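Local coordinates for arginase (Medicago truncatula, PDB 6VSS), which hydrolyses L-arginine to urea and L-ornithine with a pair of manganese ions, and also converts agmatine to putrescine and urea, at residues A135-D147 / F164-G176. Sequence-based numbering, arbitrary orientation.
Sequences ANVISESVKLVMD and FPVVRAVSEKLGG
Helices 135-146 and 164-174 meet most closely where Ser139 faces Ala169, their CA atoms 4.9 Å apart. The two run in the same general direction, crossing at -46° with their axes 8.1 Å apart at the nearest point. Small residues suit this close passage: the methyl of Ala169 rests against the backbone of Ser139 and against Val142 CB.

Ser139, itself buried, adds a polar joint to the contact. Its OG donates to Pro165 O at 2.8 Å, on the other face of that carbonyl from Ala169 N, and accepts from Arg168 NE and NH2, the latter at 3.0 Å. Both nitrogens approach side-on with OG in the guanidinium plane, two somewhat bent bonds to one oxygen, which limit how the guanidinium can turn; the bend at chi3 (60°) turns the otherwise extended arginine chain back toward the serine. Pro165, whose missing N-H costs little so early in a helix, offers CB to Ile138 CG2. Farther along, the side chains of Val142 and Val166 cross at about a right angle, CG2 of the first 3.9 Å from CG1 of the second.

Near the C-terminal ends, Met146 enters as a knob among Ala169, Val170, Lys173 and Leu174, its flexible thioether bent so that CE reaches Leu174 CD2. Two lysines are long enough to span the outer side in salt bridges, each ammonium somewhat out of the carboxylate plane: Lys143 NZ meets Glu172 OE1 at 2.9 Å on the anti side, and the more folded Lys173 brings NZ to the syn side of Asp147 OD1 at 2.8 Å. Gly175 closes helix 164-174 in a Schellman motif, its positive phi easiest for a residue without a side chain to clash.

In this alpha/beta arginase fold, the helices flank strand 151-157 in sequence and pack on the parallel sheet: Val142 and Met146 touch Pro153, Val166 touches Val155, and Ile138 reaches Val69 of strand 63-69, while helix 25-57 packs against Val137 and Leu144.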
loop_
_atom_site.group_PDB
_atom_site.type_symbol
_atom_site.label_atom_id
_atom_site.label_comp_id
_atom_site.label_asym_id
_atom_site.label_seq_id
_atom_site.Cartn_x
_atom_site.Cartn_y
_atom_site.Cartn_z
ATOM N N ALA B 135 -36.200 -3.842 -4.210
ATOM C CA ALA B 135 -36.107 -3.956 -5.681
ATOM C C ALA B 135 -37.174 -3.063 -6.340
ATOM O O ALA B 135 -36.843 -2.358 -7.299
ATOM C CB ALA B 135 -36.272 -5.393 -6.061
ATOM N N ASN B 136 -38.388 -3.071 -5.793
ATOM C CA ASN B 136 -39.504 -2.242 -6.303
ATOM C C ASN B 136 -39.116 -0.766 -6.219
ATOM O O ASN B 136 -39.382 -0.039 -7.137
ATOM C CB ASN B 136 -40.794 -2.544 -5.542
ATOM C CG ASN B 136 -41.529 -3.750 -6.088
ATOM O OD1 ASN B 136 -41.185 -4.276 -7.133
ATOM N ND2 ASN B 136 -42.541 -4.203 -5.381
ATOM N N VAL B 137 -38.486 -0.367 -5.123
ATOM C CA VAL B 137 -38.076 1.047 -4.916
ATOM C C VAL B 137 -36.986 1.409 -5.939
ATOM O O VAL B 137 -37.006 2.548 -6.452
ATOM C CB VAL B 137 -37.601 1.288 -3.468
ATOM C CG1 VAL B 137 -36.772 2.552 -3.386
ATOM C CG2 VAL B 137 -38.772 1.336 -2.489
ATOM N N ILE B 138 -36.086 0.484 -6.265
ATOM C CA ILE B 138 -35.023 0.751 -7.283
ATOM C C ILE B 138 -35.693 0.946 -8.656
ATOM O O ILE B 138 -35.324 1.891 -9.401
ATOM C CB ILE B 138 -33.996 -0.387 -7.285
ATOM C CG1 ILE B 138 -33.117 -0.335 -6.026
ATOM C CG2 ILE B 138 -33.154 -0.329 -8.536
ATOM C CD1 ILE B 138 -32.437 -1.676 -5.688
ATOM N N SER B 139 -36.684 0.118 -8.975
ATOM C CA SER B 139 -37.438 0.200 -10.263
ATOM C C SER B 139 -38.140 1.564 -10.358
ATOM O O SER B 139 -38.100 2.183 -11.446
ATOM C CB SER B 139 -38.448 -0.924 -10.431
ATOM O OG SER B 139 -37.804 -2.186 -10.531
ATOM N N GLU B 140 -38.876 1.958 -9.307
ATOM C CA GLU B 140 -39.610 3.254 -9.304
ATOM C C GLU B 140 -38.603 4.367 -9.548
ATOM O O GLU B 140 -38.860 5.216 -10.387
ATOM C CB GLU B 140 -40.322 3.489 -7.985
ATOM C CG GLU B 140 -41.442 2.513 -7.707
ATOM C CD GLU B 140 -42.539 2.447 -8.750
ATOM O OE1 GLU B 140 -42.803 3.477 -9.395
ATOM O OE2 GLU B 140 -43.109 1.351 -8.937
ATOM N N SER B 141 -37.443 4.322 -8.885
ATOM C CA SER B 141 -36.355 5.304 -9.084
ATOM C C SER B 141 -36.002 5.413 -10.562
ATOM O O SER B 141 -36.005 6.546 -11.096
ATOM C CB SER B 141 -35.175 4.977 -8.238
ATOM O OG SER B 141 -35.557 5.157 -6.877
ATOM N N VAL B 142 -35.763 4.284 -11.211
ATOM C CA VAL B 142 -35.432 4.257 -12.663
ATOM C C VAL B 142 -36.551 4.927 -13.453
ATOM O O VAL B 142 -36.230 5.757 -14.280
ATOM C CB VAL B 142 -35.128 2.833 -13.174
ATOM C CG1 VAL B 142 -34.911 2.840 -14.671
ATOM C CG2 VAL B 142 -33.918 2.212 -12.473
ATOM N N LYS B 143 -37.811 4.645 -13.116
ATOM C CA LYS B 143 -38.992 5.122 -13.881
ATOM C C LYS B 143 -39.123 6.641 -13.741
ATOM O O LYS B 143 -39.474 7.301 -14.761
ATOM C CB LYS B 143 -40.258 4.381 -13.413
ATOM C CG LYS B 143 -40.310 2.915 -13.797
ATOM C CD LYS B 143 -41.649 2.212 -13.485
ATOM C CE LYS B 143 -41.627 0.792 -14.011
ATOM N NZ LYS B 143 -42.867 0.043 -13.717
ATOM N N LEU B 144 -38.836 7.164 -12.539
ATOM C CA LEU B 144 -38.846 8.610 -12.246
ATOM C C LEU B 144 -37.804 9.313 -13.139
ATOM O O LEU B 144 -38.158 10.386 -13.635
ATOM C CB LEU B 144 -38.654 8.873 -10.740
ATOM C CG LEU B 144 -39.839 8.458 -9.843
ATOM C CD1 LEU B 144 -39.473 8.420 -8.370
ATOM C CD2 LEU B 144 -41.050 9.392 -10.028
ATOM N N VAL B 145 -36.634 8.719 -13.429
ATOM C CA VAL B 145 -35.642 9.352 -14.368
ATOM C C VAL B 145 -36.185 9.273 -15.808
ATOM O O VAL B 145 -36.175 10.270 -16.559
ATOM C CB VAL B 145 -34.241 8.712 -14.244
ATOM C CG1 VAL B 145 -33.250 9.297 -15.234
ATOM C CG2 VAL B 145 -33.709 8.828 -12.844
ATOM N N MET B 146 -36.738 8.133 -16.164
ATOM C CA MET B 146 -37.178 7.861 -17.549
ATOM C C MET B 146 -38.349 8.775 -17.878
ATOM O O MET B 146 -38.445 9.162 -19.067
ATOM C CB MET B 146 -37.603 6.406 -17.723
ATOM C CG MET B 146 -36.451 5.464 -17.592
ATOM S SD MET B 146 -36.898 3.773 -18.003
ATOM C CE MET B 146 -37.005 3.974 -19.782
ATOM N N ASP B 147 -39.164 9.101 -16.876
ATOM C CA ASP B 147 -40.370 9.932 -17.085
ATOM C C ASP B 147 -39.958 11.355 -17.415
ATOM O O ASP B 147 -40.830 12.074 -17.947
ATOM C CB ASP B 147 -41.263 10.060 -15.846
ATOM C CG ASP B 147 -42.221 8.905 -15.665
ATOM O OD1 ASP B 147 -42.388 8.110 -16.626
ATOM O OD2 ASP B 147 -42.717 8.764 -14.533
ATOM N N PHE B 164 -31.238 -6.341 -12.379
ATOM C CA PHE B 164 -32.590 -6.955 -12.520
ATOM C C PHE B 164 -33.643 -5.863 -12.402
ATOM O O PHE B 164 -34.318 -5.589 -13.394
ATOM C CB PHE B 164 -32.840 -8.132 -11.582
ATOM C CG PHE B 164 -34.290 -8.498 -11.442
ATOM C CD1 PHE B 164 -35.076 -8.783 -12.557
ATOM C CD2 PHE B 164 -34.871 -8.627 -10.193
ATOM C CE1 PHE B 164 -36.423 -9.148 -12.419
ATOM C CE2 PHE B 164 -36.202 -9.027 -10.055
ATOM C CZ PHE B 164 -36.977 -9.266 -11.169
ATOM N N PRO B 165 -33.820 -5.211 -11.220
ATOM C CA PRO B 165 -34.813 -4.145 -11.066
ATOM C C PRO B 165 -34.661 -2.954 -12.027
ATOM O O PRO B 165 -35.693 -2.356 -12.414
ATOM C CB PRO B 165 -34.632 -3.646 -9.615
ATOM C CG PRO B 165 -33.378 -4.327 -9.082
ATOM C CD PRO B 165 -33.204 -5.562 -9.938
ATOM N N VAL B 166 -33.427 -2.629 -12.427
ATOM C CA VAL B 166 -33.201 -1.553 -13.430
ATOM C C VAL B 166 -33.779 -2.022 -14.770
ATOM O O VAL B 166 -34.535 -1.282 -15.388
ATOM C CB VAL B 166 -31.716 -1.194 -13.563
ATOM C CG1 VAL B 166 -31.503 -0.075 -14.555
ATOM C CG2 VAL B 166 -31.130 -0.884 -12.211
ATOM N N VAL B 167 -33.423 -3.215 -15.216
ATOM C CA VAL B 167 -33.805 -3.636 -16.585
ATOM C C VAL B 167 -35.318 -3.919 -16.596
ATOM O O VAL B 167 -35.965 -3.593 -17.592
ATOM C CB VAL B 167 -32.934 -4.802 -17.038
ATOM C CG1 VAL B 167 -33.554 -5.540 -18.198
ATOM C CG2 VAL B 167 -31.512 -4.313 -17.350
ATOM N N ARG B 168 -35.876 -4.423 -15.502
ATOM C CA ARG B 168 -37.339 -4.638 -15.391
ATOM C C ARG B 168 -38.056 -3.300 -15.616
ATOM O O ARG B 168 -39.128 -3.244 -16.317
ATOM C CB ARG B 168 -37.711 -5.233 -14.030
ATOM C CG ARG B 168 -39.215 -5.242 -13.789
ATOM C CD ARG B 168 -39.568 -5.779 -12.413
ATOM N NE ARG B 168 -39.007 -5.021 -11.294
ATOM C CZ ARG B 168 -38.967 -5.458 -10.045
ATOM N NH1 ARG B 168 -39.463 -6.639 -9.753
ATOM N NH2 ARG B 168 -38.447 -4.728 -9.080
ATOM N N ALA B 169 -37.544 -2.263 -14.960
ATOM C CA ALA B 169 -38.114 -0.902 -14.964
ATOM C C ALA B 169 -37.991 -0.315 -16.372
ATOM O O ALA B 169 -38.994 0.284 -16.842
ATOM C CB ALA B 169 -37.400 -0.067 -13.962
ATOM N N VAL B 170 -36.842 -0.499 -17.033
ATOM C CA VAL B 170 -36.654 0.017 -18.414
ATOM C C VAL B 170 -37.678 -0.629 -19.363
ATOM O O VAL B 170 -38.347 0.088 -20.107
ATOM C CB VAL B 170 -35.232 -0.210 -18.912
ATOM C CG1 VAL B 170 -35.159 0.151 -20.368
ATOM C CG2 VAL B 170 -34.207 0.592 -18.103
ATOM N N SER B 171 -37.772 -1.945 -19.327
ATOM C CA SER B 171 -38.633 -2.792 -20.178
ATOM C C SER B 171 -40.100 -2.473 -19.936
ATOM O O SER B 171 -40.865 -2.472 -20.914
ATOM C CB SER B 171 -38.395 -4.246 -19.910
ATOM O OG SER B 171 -39.216 -5.063 -20.747
ATOM N N GLU B 172 -40.486 -2.334 -18.677
ATOM C CA GLU B 172 -41.899 -2.122 -18.306
ATOM C C GLU B 172 -42.254 -0.710 -18.762
ATOM O O GLU B 172 -43.329 -0.544 -19.359
ATOM C CB GLU B 172 -42.118 -2.267 -16.808
ATOM C CG GLU B 172 -42.192 -3.679 -16.316
ATOM C CD GLU B 172 -42.231 -3.758 -14.806
ATOM O OE1 GLU B 172 -42.033 -2.727 -14.148
ATOM O OE2 GLU B 172 -42.474 -4.858 -14.286
ATOM N N LYS B 173 -41.361 0.262 -18.538
ATOM C CA LYS B 173 -41.655 1.640 -18.983
ATOM C C LYS B 173 -41.645 1.703 -20.518
ATOM O O LYS B 173 -42.481 2.438 -21.056
ATOM C CB LYS B 173 -40.747 2.687 -18.346
ATOM C CG LYS B 173 -40.989 4.106 -18.884
ATOM C CD LYS B 173 -41.386 5.137 -17.853
ATOM C CE LYS B 173 -42.837 5.006 -17.472
ATOM N NZ LYS B 173 -43.072 5.406 -16.067
ATOM N N LEU B 174 -40.762 0.993 -21.231
ATOM C CA LEU B 174 -40.717 1.138 -22.714
ATOM C C LEU B 174 -41.886 0.372 -23.320
ATOM O O LEU B 174 -42.254 0.702 -24.446
ATOM C CB LEU B 174 -39.376 0.690 -23.288
ATOM C CG LEU B 174 -38.201 1.615 -22.967
ATOM C CD1 LEU B 174 -36.958 1.260 -23.768
ATOM C CD2 LEU B 174 -38.568 3.052 -23.220
ATOM N N GLY B 175 -42.441 -0.566 -22.562
ATOM C CA GLY B 175 -43.476 -1.515 -23.001
ATOM C C GLY B 175 -42.921 -2.674 -23.814
ATOM O O GLY B 175 -43.617 -3.122 -24.703
ATOM N N GLY B 176 -41.726 -3.196 -23.550
ATOM C CA GLY B 176 -41.311 -4.437 -24.236
ATOM C C GLY B 176 -39.877 -4.812 -23.975
ATOM O O GLY B 176 -39.317 -4.266 -23.054
#